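Serpin B3 (Homo sapiens, PDB 4ZK3) probably inhibits proteases as a serpin that is cleaved in its reactive-centre loop, and gives rise to Pso p27, a compact psoriasis-associated form that assembles into large aggregates. Local coordinates at residues K239-V245 against F371-K377; F182-E187 against I234-K239; Q228-L232 against I244-N249. One frame throughout, in Å; residues are numbered along the deposited sequence.

Contact 1 (K239-V245 against F371-K377); sequences KDLSMIV and FFIRQNK
N376 clasps the turn leading into strand 241-245 with both N-H groups of its side-chain amide. N376 ND2 donates to K239 O and to S242 OG, each at 3.2 Å. Both acceptors lie close to the amide plane, although ND2 stands above the carbonyl plane of K239 rather than on a lone pair. The backbone of the same residue adds a bond of 2.7 Å from N376 N to D240 O, and a water also donates to that oxygen while accepting from K377 N. One step on, K377 NZ reaches D240 OD1 at 2.8 Å in a salt bridge made on the anti side of the carboxylate and 31° out of its plane.

Farther along, I244 lies on the F372 ring: its CB sits 3.6 Å from the ring centroid, a CH-pi contact over the face. F372 holds CG between its backbone N and carbonyl carbon (chi1 64°), which brings the ring alongside I244. I244 CD1 then sits over one face of the R374 guanidinium, toward its rim, 3.9 Å from R374 NH2. On the other side of the sheet, M243 CE touches both I373 CG1 and the F371 ring.

A second shell fixes these groups. R374 grips N376 OD1 side-on through NE and NH2, with NE at 3.0 Å in the carbonyl plane, which, with the two ND2 bonds, probably fixes which way round the amide lies. R374 NH1 is held by T270 O, S242 OG also bonds E233, and D240 OD2 is taken by K94 and Y99.

The pairing is regular: the strands run at 157°, and S242-R374 and I244-F372 are hydrogen-bonded pairs. Strand 241-248 is flanked by strands 369-375 and 229-235, with strand 380-387 beyond 369-375, in sheet B of the serpin fold.

Contact 2 (F182-E187 against I234-K239); sequences FKGQWE and IPYKGK
At the breach of the serpin fold, where the top of sheet A meets sheet B, W186 and F182 enclose the Y236 ring from opposite sides. The F182 edge points at one face in a T-shaped stack, with planes at 75° and F182 CZ over the ring centre. On the other side the six-membered ring of W186 runs nearly parallel (10°) but is slid so far that overlap is slight, its centroid 4.7 Å from that of Y236. The nearest atoms there are W186 CZ3 and Y236 CE1, 3.4 Å apart, with Y236 CE1 over the indole face. I234 CG2 also packs on the indole, 3.5 Å from W186 CE3, while W186 NE1 is satisfied by T337 O. Y236 OH is buried without a polar partner in the model.

Two nearly straight backbone bonds flank the single W186-Y236 bridge: K237 N to Q185 O at 2.8 Å, and E187 N to P235 O at 3.0 Å. Y236 to K239 form a type II turn, closed by K239 N on Y236 O. E187 extends with CG anti to N (chi1 169°), and its OE2 makes a salt bridge with K239 NZ at 2.9 Å, using the syn lone pair; a water links that oxygen to G238 N.

F182 and G184 also pair with A343 and A341 of strand 340-351, which lies between 174-185 and 325-336 as the inserted reactive-centre loop does in cleaved serpins.

Contact 3 (Q228-L232 against I244-N249); sequences QAKVL and IVLLPN
V231 and L246 face each other in the beta hairpin of strands 229-235 and 241-248, part of the serpin B sheet; the strands are antiparallel, with axes at 161°.

Backbone bonding supplies the regular part. K230-L247 and L232-V245 are hydrogen-bonded pairs, each with two N-H...O bonds of 2.9 Å, for example K230 N to L247 O and V245 N to L232 O. The non-hydrogen-bonded pair V231-L246 lies between them and A229-P248 beyond K230-L247. At the far end the ladder is finished by N249 N donating to Q228 O, also at 2.9 Å. Q228 and A229 together face L224 on the adjoining strand 206-224, a G1 bulge.

Apolar packing is concentrated on V231, whose two methyls serve different partners. CG1, anti to the backbone N (chi1 -174°), lies 3.9 Å from I244 CG2, whereas CG2 touches L246 CD2 at 3.8 Å, the V231 and L246 side chains running alongside each other.

Polar side chains gather at the hairpin's open end. K230 is extended beyond CG, crossing N249 at about a right angle with its CG 3.6 Å from N249 OD1, and carries its NZ to E362 O. The Q228 amide is bound by K256 and E225. The N249 amide is tied back to the first strand by a water that donates to A229 O and accepts from N249 ND2, 2.9 Å from each.

In the fold
Going from the N terminus, contact 2 closes first: the chain leaves strand 174-185, builds strands 196-201 and 206-224 and returns along 229-235, tying the top of sheet A to the B sheet. Contact 3 opens at 228-232, before contact 2 has closed, and closes at 244-249, so the two cross. Contact 1 opens on K239, which it shares with contact 2, making these two consecutive; it closes only at 371-377, after the long excursion through strands 276-294, 325-336 and 340-351. Contacts 1 and 3 also cross, sharing I244 and V245. Strand 241-248 is thus gripped along both edges, by 229-235 and by the late strand 369-375.

Contact 1 (K239-V245 against F371-K377)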
loop_
_atom_site.group_PDB
_atom_site.type_symbol
_atom_site.label_atom_id
_atom_site.label_comp_id
_atom_site.label_asym_id
_atom_site.label_seq_id
_atom_site.Cartn_x
_atom_site.Cartn_y
_atom_site.Cartn_z
ATOM N N LYS A 239 -3.065 2.716 -20.194
ATOM C CA LYS A 239 -4.162 2.090 -19.480
ATOM C C LYS A 239 -3.788 0.796 -18.726
ATOM O O LYS A 239 -4.654 -0.002 -18.420
ATOM C CB LYS A 239 -5.350 1.823 -20.406
ATOM C CG LYS A 239 -5.934 3.039 -21.143
ATOM C CD LYS A 239 -7.199 2.599 -21.911
ATOM C CE LYS A 239 -7.438 3.346 -23.207
ATOM N NZ LYS A 239 -7.957 4.697 -22.875
ATOM N N ASP A 240 -2.544 0.591 -18.352
ATOM C CA ASP A 240 -2.259 -0.588 -17.495
ATOM C C ASP A 240 -2.708 -0.367 -16.027
ATOM O O ASP A 240 -3.045 -1.345 -15.288
ATOM C CB ASP A 240 -0.777 -0.953 -17.592
ATOM C CG ASP A 240 -0.429 -1.557 -18.978
ATOM O OD1 ASP A 240 -1.392 -1.930 -19.690
ATOM O OD2 ASP A 240 0.754 -1.566 -19.343
ATOM N N LEU A 241 -2.684 0.915 -15.645
ATOM C CA LEU A 241 -2.997 1.358 -14.318
ATOM C C LEU A 241 -3.935 2.564 -14.354
ATOM O O LEU A 241 -3.996 3.294 -15.337
ATOM C CB LEU A 241 -1.708 1.711 -13.596
ATOM C CG LEU A 241 -0.816 0.518 -13.241
ATOM C CD1 LEU A 241 0.430 0.532 -14.089
ATOM C CD2 LEU A 241 -0.426 0.558 -11.761
ATOM N N SER A 242 -4.712 2.722 -13.292
ATOM C CA SER A 242 -5.574 3.896 -13.146
ATOM C C SER A 242 -5.592 4.379 -11.704
ATOM O O SER A 242 -5.336 3.635 -10.786
ATOM C CB SER A 242 -6.995 3.540 -13.498
ATOM O OG SER A 242 -7.168 3.320 -14.845
ATOM N N MET A 243 -5.979 5.628 -11.517
ATOM C CA MET A 243 -6.220 6.167 -10.192
ATOM C C MET A 243 -7.730 6.303 -10.144
ATOM O O MET A 243 -8.315 6.908 -11.035
ATOM C CB MET A 243 -5.589 7.537 -9.961
ATOM C CG MET A 243 -5.990 8.147 -8.603
ATOM S SD MET A 243 -5.115 9.621 -8.044
ATOM C CE MET A 243 -3.522 9.004 -7.516
ATOM N N ILE A 244 -8.325 5.717 -9.134
ATOM C CA ILE A 244 -9.802 5.811 -8.925
ATOM C C ILE A 244 -10.009 6.771 -7.785
ATOM O O ILE A 244 -9.295 6.667 -6.771
ATOM C CB ILE A 244 -10.375 4.467 -8.480
ATOM C CG1 ILE A 244 -10.080 3.419 -9.521
ATOM C CG2 ILE A 244 -11.878 4.565 -8.149
ATOM C CD1 ILE A 244 -10.440 3.803 -10.902
ATOM N N VAL A 245 -10.980 7.665 -7.908
ATOM C CA VAL A 245 -11.256 8.655 -6.850
ATOM C C VAL A 245 -12.746 8.578 -6.470
ATOM O O VAL A 245 -13.597 8.455 -7.349
ATOM C CB VAL A 245 -10.930 10.097 -7.318
ATOM C CG1 VAL A 245 -11.309 11.131 -6.270
ATOM C CG2 VAL A 245 -9.473 10.265 -7.674
ATOM N N PHE A 371 -8.897 7.775 -2.584
ATOM C CA PHE A 371 -8.335 7.543 -3.883
ATOM C C PHE A 371 -7.502 6.288 -3.783
ATOM O O PHE A 371 -7.025 5.897 -2.673
ATOM C CB PHE A 371 -7.549 8.779 -4.373
ATOM C CG PHE A 371 -6.330 9.096 -3.520
ATOM C CD1 PHE A 371 -6.456 9.818 -2.330
ATOM C CD2 PHE A 371 -5.058 8.684 -3.901
ATOM C CE1 PHE A 371 -5.366 10.094 -1.504
ATOM C CE2 PHE A 371 -3.945 8.941 -3.060
ATOM C CZ PHE A 371 -4.118 9.637 -1.849
ATOM N N PHE A 372 -7.284 5.657 -4.922
ATOM C CA PHE A 372 -6.382 4.511 -4.977
ATOM C C PHE A 372 -5.842 4.306 -6.359
ATOM O O PHE A 372 -6.405 4.823 -7.336
ATOM C CB PHE A 372 -7.031 3.246 -4.413
ATOM C CG PHE A 372 -8.211 2.743 -5.177
ATOM C CD1 PHE A 372 -8.045 1.859 -6.229
ATOM C CD2 PHE A 372 -9.508 3.099 -4.791
ATOM C CE1 PHE A 372 -9.158 1.360 -6.889
ATOM C CE2 PHE A 372 -10.627 2.624 -5.457
ATOM C CZ PHE A 372 -10.460 1.720 -6.501
ATOM N N ILE A 373 -4.709 3.592 -6.405
ATOM C CA ILE A 373 -4.043 3.267 -7.637
ATOM C C ILE A 373 -4.181 1.764 -7.838
ATOM O O ILE A 373 -3.750 0.966 -7.008
ATOM C CB ILE A 373 -2.580 3.723 -7.654
ATOM C CG1 ILE A 373 -2.492 5.264 -7.595
ATOM C CG2 ILE A 373 -1.860 3.199 -8.904
ATOM C CD1 ILE A 373 -1.119 5.777 -7.226
ATOM N N ARG A 374 -4.736 1.399 -8.980
ATOM C CA ARG A 374 -5.076 0.050 -9.340
ATOM C C ARG A 374 -4.328 -0.407 -10.583
ATOM O O ARG A 374 -4.264 0.323 -11.576
ATOM C CB ARG A 374 -6.570 0.000 -9.637
ATOM C CG ARG A 374 -7.121 -1.401 -9.940
ATOM C CD ARG A 374 -8.652 -1.319 -10.180
ATOM N NE ARG A 374 -8.960 -0.619 -11.444
ATOM C CZ ARG A 374 -10.148 -0.067 -11.759
ATOM N NH1 ARG A 374 -11.199 -0.126 -10.934
ATOM N NH2 ARG A 374 -10.291 0.532 -12.943
ATOM N N GLN A 375 -3.852 -1.653 -10.550
ATOM C CA GLN A 375 -3.328 -2.344 -11.760
ATOM C C GLN A 375 -4.533 -3.007 -12.453
ATOM O O GLN A 375 -5.243 -3.844 -11.873
ATOM C CB GLN A 375 -2.166 -3.240 -11.434
ATOM C CG GLN A 375 -2.137 -4.604 -12.083
ATOM C CD GLN A 375 -1.166 -4.728 -13.177
ATOM O OE1 GLN A 375 0.007 -4.418 -13.024
ATOM N NE2 GLN A 375 -1.627 -5.236 -14.286
ATOM N N ASN A 376 -4.844 -2.555 -13.660
ATOM C CA ASN A 376 -6.184 -2.908 -14.209
ATOM C C ASN A 376 -6.391 -4.407 -14.620
ATOM O O ASN A 376 -7.414 -4.989 -14.328
ATOM C CB ASN A 376 -6.528 -1.972 -15.375
ATOM C CG ASN A 376 -6.734 -0.525 -14.934
ATOM O OD1 ASN A 376 -7.288 -0.236 -13.883
ATOM N ND2 ASN A 376 -6.349 0.361 -15.762
ATOM N N LYS A 377 -5.386 -5.019 -15.220
ATOM C CA LYS A 377 -5.493 -6.423 -15.685
ATOM C C LYS A 377 -5.646 -7.401 -14.541
ATOM O O LYS A 377 -6.416 -8.341 -14.631
ATOM C CB LYS A 377 -4.265 -6.785 -16.520
ATOM C CG LYS A 377 -4.493 -6.431 -17.990
ATOM C CD LYS A 377 -3.388 -5.640 -18.702
ATOM C CE LYS A 377 -3.969 -4.377 -19.351
ATOM N NZ LYS A 377 -3.121 -3.947 -20.483
HETATM O O HOH W 1 -3.024 -3.724 -16.306
#

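Contact 2 (F182-E187 against I234-K239)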
loop_
_atom_site.group_PDB
_atom_site.type_symbol
_atom_site.label_atom_id
_atom_site.label_comp_id
_atom_site.label_asym_id
_atom_site.label_seq_id
_atom_site.Cartn_x
_atom_site.Cartn_y
_atom_site.Cartn_z
ATOM N N PHE A 182 6.008 3.290 -8.087
ATOM C CA PHE A 182 5.242 3.563 -9.264
ATOM C C PHE A 182 5.467 5.035 -9.668
ATOM O O PHE A 182 5.382 5.919 -8.824
ATOM C CB PHE A 182 3.775 3.351 -8.986
ATOM C CG PHE A 182 2.897 3.890 -10.059
ATOM C CD1 PHE A 182 2.908 3.300 -11.326
ATOM C CD2 PHE A 182 2.109 5.012 -9.832
ATOM C CE1 PHE A 182 2.096 3.825 -12.353
ATOM C CE2 PHE A 182 1.313 5.520 -10.819
ATOM C CZ PHE A 182 1.290 4.934 -12.077
ATOM N N LYS A 183 5.766 5.305 -10.936
ATOM C CA LYS A 183 5.665 6.665 -11.441
ATOM C C LYS A 183 5.072 6.614 -12.826
ATOM O O LYS A 183 5.523 5.862 -13.633
ATOM C CB LYS A 183 7.019 7.367 -11.489
ATOM C CG LYS A 183 6.913 8.871 -11.831
ATOM C CD LYS A 183 8.310 9.510 -11.989
ATOM C CE LYS A 183 8.213 10.912 -12.579
ATOM N NZ LYS A 183 9.232 11.782 -11.906
ATOM N N GLY A 184 3.990 7.316 -13.083
ATOM C CA GLY A 184 3.359 7.214 -14.400
ATOM C C GLY A 184 2.779 8.529 -14.853
ATOM O O GLY A 184 2.364 9.351 -14.017
ATOM N N GLN A 185 2.751 8.718 -16.153
ATOM C CA GLN A 185 2.059 9.836 -16.793
ATOM C C GLN A 185 0.540 9.596 -16.884
ATOM O O GLN A 185 0.133 8.497 -17.220
ATOM C CB GLN A 185 2.582 10.006 -18.222
ATOM C CG GLN A 185 4.080 10.348 -18.364
ATOM C CD GLN A 185 4.569 10.259 -19.817
ATOM O OE1 GLN A 185 3.832 10.526 -20.765
ATOM N NE2 GLN A 185 5.790 9.844 -19.987
ATOM N N TRP A 186 -0.267 10.648 -16.645
ATOM C CA TRP A 186 -1.693 10.621 -16.923
ATOM C C TRP A 186 -1.821 10.358 -18.366
ATOM O O TRP A 186 -0.991 10.812 -19.135
ATOM C CB TRP A 186 -2.353 11.971 -16.630
ATOM C CG TRP A 186 -2.375 12.366 -15.234
ATOM C CD1 TRP A 186 -1.841 13.518 -14.724
ATOM C CD2 TRP A 186 -2.883 11.633 -14.093
ATOM N NE1 TRP A 186 -1.998 13.568 -13.364
ATOM C CE2 TRP A 186 -2.649 12.439 -12.943
ATOM C CE3 TRP A 186 -3.496 10.376 -13.923
ATOM C CZ2 TRP A 186 -3.010 12.027 -11.647
ATOM C CZ3 TRP A 186 -3.853 9.981 -12.674
ATOM C CH2 TRP A 186 -3.615 10.793 -11.534
ATOM N N GLU A 187 -2.848 9.629 -18.748
ATOM C CA GLU A 187 -3.162 9.494 -20.135
ATOM C C GLU A 187 -3.493 10.867 -20.796
ATOM O O GLU A 187 -3.016 11.136 -21.917
ATOM C CB GLU A 187 -4.318 8.523 -20.316
ATOM C CG GLU A 187 -4.908 8.520 -21.743
ATOM C CD GLU A 187 -5.978 7.471 -21.889
ATOM O OE1 GLU A 187 -7.037 7.602 -21.286
ATOM O OE2 GLU A 187 -5.714 6.468 -22.548
ATOM N N ILE A 234 -9.301 7.768 -13.549
ATOM C CA ILE A 234 -8.365 8.631 -14.241
ATOM C C ILE A 234 -7.245 7.713 -14.716
ATOM O O ILE A 234 -6.400 7.343 -13.922
ATOM C CB ILE A 234 -7.788 9.746 -13.336
ATOM C CG1 ILE A 234 -8.886 10.453 -12.554
ATOM C CG2 ILE A 234 -7.017 10.749 -14.173
ATOM C CD1 ILE A 234 -8.457 11.486 -11.528
ATOM N N PRO A 235 -7.240 7.329 -16.019
ATOM C CA PRO A 235 -6.213 6.361 -16.423
ATOM C C PRO A 235 -4.803 6.933 -16.510
ATOM O O PRO A 235 -4.611 8.094 -16.881
ATOM C CB PRO A 235 -6.654 5.935 -17.816
ATOM C CG PRO A 235 -8.117 6.266 -17.900
ATOM C CD PRO A 235 -8.269 7.518 -17.073
ATOM N N TYR A 236 -3.823 6.074 -16.261
ATOM C CA TYR A 236 -2.467 6.355 -16.657
ATOM C C TYR A 236 -2.275 5.997 -18.108
ATOM O O TYR A 236 -2.954 5.156 -18.659
ATOM C CB TYR A 236 -1.471 5.660 -15.719
ATOM C CG TYR A 236 -1.578 6.240 -14.312
ATOM C CD1 TYR A 236 -0.973 7.471 -14.003
ATOM C CD2 TYR A 236 -2.260 5.579 -13.321
ATOM C CE1 TYR A 236 -1.089 8.044 -12.748
ATOM C CE2 TYR A 236 -2.397 6.121 -12.041
ATOM C CZ TYR A 236 -1.810 7.363 -11.764
ATOM O OH TYR A 236 -1.929 7.930 -10.539
ATOM N N LYS A 237 -1.329 6.654 -18.741
ATOM C CA LYS A 237 -1.036 6.389 -20.146
ATOM C C LYS A 237 -0.642 4.942 -20.355
ATOM O O LYS A 237 0.250 4.438 -19.660
ATOM C CB LYS A 237 0.075 7.316 -20.620
ATOM C CG LYS A 237 0.301 7.267 -22.131
ATOM C CD LYS A 237 1.457 8.173 -22.538
ATOM C CE LYS A 237 1.891 7.905 -23.986
ATOM N NZ LYS A 237 2.004 9.222 -24.639
ATOM N N GLY A 238 -1.273 4.320 -21.363
ATOM C CA GLY A 238 -1.150 2.896 -21.693
ATOM C C GLY A 238 -2.310 2.112 -21.124
ATOM O O GLY A 238 -2.502 0.986 -21.496
ATOM N N LYS A 239 -3.065 2.716 -20.194
ATOM C CA LYS A 239 -4.162 2.090 -19.480
ATOM C C LYS A 239 -3.788 0.796 -18.726
ATOM O O LYS A 239 -4.654 -0.002 -18.420
ATOM C CB LYS A 239 -5.350 1.823 -20.406
ATOM C CG LYS A 239 -5.934 3.039 -21.143
ATOM C CD LYS A 239 -7.199 2.599 -21.911
ATOM C CE LYS A 239 -7.438 3.346 -23.207
ATOM N NZ LYS A 239 -7.957 4.697 -22.875
HETATM O O HOH W 2 -3.314 5.527 -23.057
#

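Contact 3 (Q228-L232 against I244-N249)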
loop_
_atom_site.group_PDB
_atom_site.type_symbol
_atom_site.label_atom_id
_atom_site.label_comp_id
_atom_site.label_asym_id
_atom_site.label_seq_id
_atom_site.Cartn_x
_atom_site.Cartn_y
_atom_site.Cartn_z
ATOM N N GLN A 228 -24.351 8.905 -1.605
ATOM C CA GLN A 228 -24.302 10.302 -1.986
ATOM C C GLN A 228 -22.845 10.621 -2.335
ATOM O O GLN A 228 -22.208 11.430 -1.694
ATOM C CB GLN A 228 -24.853 11.223 -0.863
ATOM C CG GLN A 228 -26.355 11.102 -0.532
ATOM C CD GLN A 228 -26.713 9.794 0.197
ATOM O OE1 GLN A 228 -26.258 9.529 1.332
ATOM N NE2 GLN A 228 -27.530 8.959 -0.459
ATOM N N ALA A 229 -22.310 9.927 -3.328
ATOM C CA ALA A 229 -20.920 10.128 -3.744
ATOM C C ALA A 229 -20.819 9.955 -5.227
ATOM O O ALA A 229 -21.760 9.478 -5.885
ATOM C CB ALA A 229 -20.015 9.119 -3.055
ATOM N N LYS A 230 -19.676 10.351 -5.759
ATOM C CA LYS A 230 -19.327 10.071 -7.127
ATOM C C LYS A 230 -18.001 9.317 -7.219
ATOM O O LYS A 230 -17.164 9.351 -6.272
ATOM C CB LYS A 230 -19.239 11.348 -7.910
ATOM C CG LYS A 230 -20.566 12.091 -8.033
ATOM C CD LYS A 230 -20.297 13.465 -8.620
ATOM C CE LYS A 230 -21.561 14.299 -8.753
ATOM N NZ LYS A 230 -21.221 15.670 -9.251
ATOM N N VAL A 231 -17.845 8.625 -8.332
ATOM C CA VAL A 231 -16.628 7.826 -8.652
ATOM C C VAL A 231 -16.056 8.182 -9.995
ATOM O O VAL A 231 -16.780 8.250 -10.970
ATOM C CB VAL A 231 -16.914 6.302 -8.650
ATOM C CG1 VAL A 231 -15.630 5.523 -8.827
ATOM C CG2 VAL A 231 -17.462 5.909 -7.331
ATOM N N LEU A 232 -14.738 8.374 -10.061
ATOM C CA LEU A 232 -14.063 8.642 -11.296
ATOM C C LEU A 232 -12.826 7.773 -11.500
ATOM O O LEU A 232 -12.046 7.572 -10.564
ATOM C CB LEU A 232 -13.653 10.122 -11.361
ATOM C CG LEU A 232 -13.245 10.687 -12.704
ATOM C CD1 LEU A 232 -14.468 10.862 -13.585
ATOM C CD2 LEU A 232 -12.635 12.044 -12.527
ATOM N N ILE A 244 -8.325 5.717 -9.134
ATOM C CA ILE A 244 -9.802 5.811 -8.925
ATOM C C ILE A 244 -10.009 6.771 -7.785
ATOM O O ILE A 244 -9.295 6.667 -6.771
ATOM C CB ILE A 244 -10.375 4.467 -8.480
ATOM C CG1 ILE A 244 -10.080 3.419 -9.521
ATOM C CG2 ILE A 244 -11.878 4.565 -8.149
ATOM C CD1 ILE A 244 -10.440 3.803 -10.902
ATOM N N VAL A 245 -10.980 7.665 -7.908
ATOM C CA VAL A 245 -11.256 8.655 -6.850
ATOM C C VAL A 245 -12.746 8.578 -6.470
ATOM O O VAL A 245 -13.597 8.455 -7.349
ATOM C CB VAL A 245 -10.930 10.097 -7.318
ATOM C CG1 VAL A 245 -11.309 11.131 -6.270
ATOM C CG2 VAL A 245 -9.473 10.265 -7.674
ATOM N N LEU A 246 -13.014 8.618 -5.175
ATOM C CA LEU A 246 -14.363 8.628 -4.621
ATOM C C LEU A 246 -14.565 9.894 -3.831
ATOM O O LEU A 246 -13.890 10.124 -2.799
ATOM C CB LEU A 246 -14.579 7.395 -3.762
ATOM C CG LEU A 246 -14.544 6.066 -4.521
ATOM C CD1 LEU A 246 -13.202 5.407 -4.340
ATOM C CD2 LEU A 246 -15.653 5.105 -4.089
ATOM N N LEU A 247 -15.498 10.725 -4.339
ATOM C CA LEU A 247 -15.786 12.064 -3.857
ATOM C C LEU A 247 -17.185 12.165 -3.234
ATOM O O LEU A 247 -18.154 11.989 -3.950
ATOM C CB LEU A 247 -15.688 13.030 -5.048
ATOM C CG LEU A 247 -15.875 14.499 -4.675
ATOM C CD1 LEU A 247 -14.761 14.968 -3.731
ATOM C CD2 LEU A 247 -15.938 15.331 -5.926
ATOM N N PRO A 248 -17.292 12.382 -1.906
ATOM C CA PRO A 248 -18.655 12.563 -1.348
ATOM C C PRO A 248 -19.303 13.784 -2.015
ATOM O O PRO A 248 -18.582 14.768 -2.318
ATOM C CB PRO A 248 -18.401 12.830 0.143
ATOM C CG PRO A 248 -17.044 12.171 0.395
ATOM C CD PRO A 248 -16.266 12.356 -0.860
ATOM N N ASN A 249 -20.615 13.727 -2.250
ATOM C CA ASN A 249 -21.357 14.880 -2.871
ATOM C C ASN A 249 -21.356 16.069 -1.939
ATOM O O ASN A 249 -21.260 17.186 -2.388
ATOM C CB ASN A 249 -22.811 14.555 -3.161
ATOM C CG ASN A 249 -22.972 13.435 -4.127
ATOM O OD1 ASN A 249 -22.096 13.206 -4.956
ATOM N ND2 ASN A 249 -24.116 12.724 -4.046
HETATM O O HOH W 3 -24.222 10.906 -6.339
#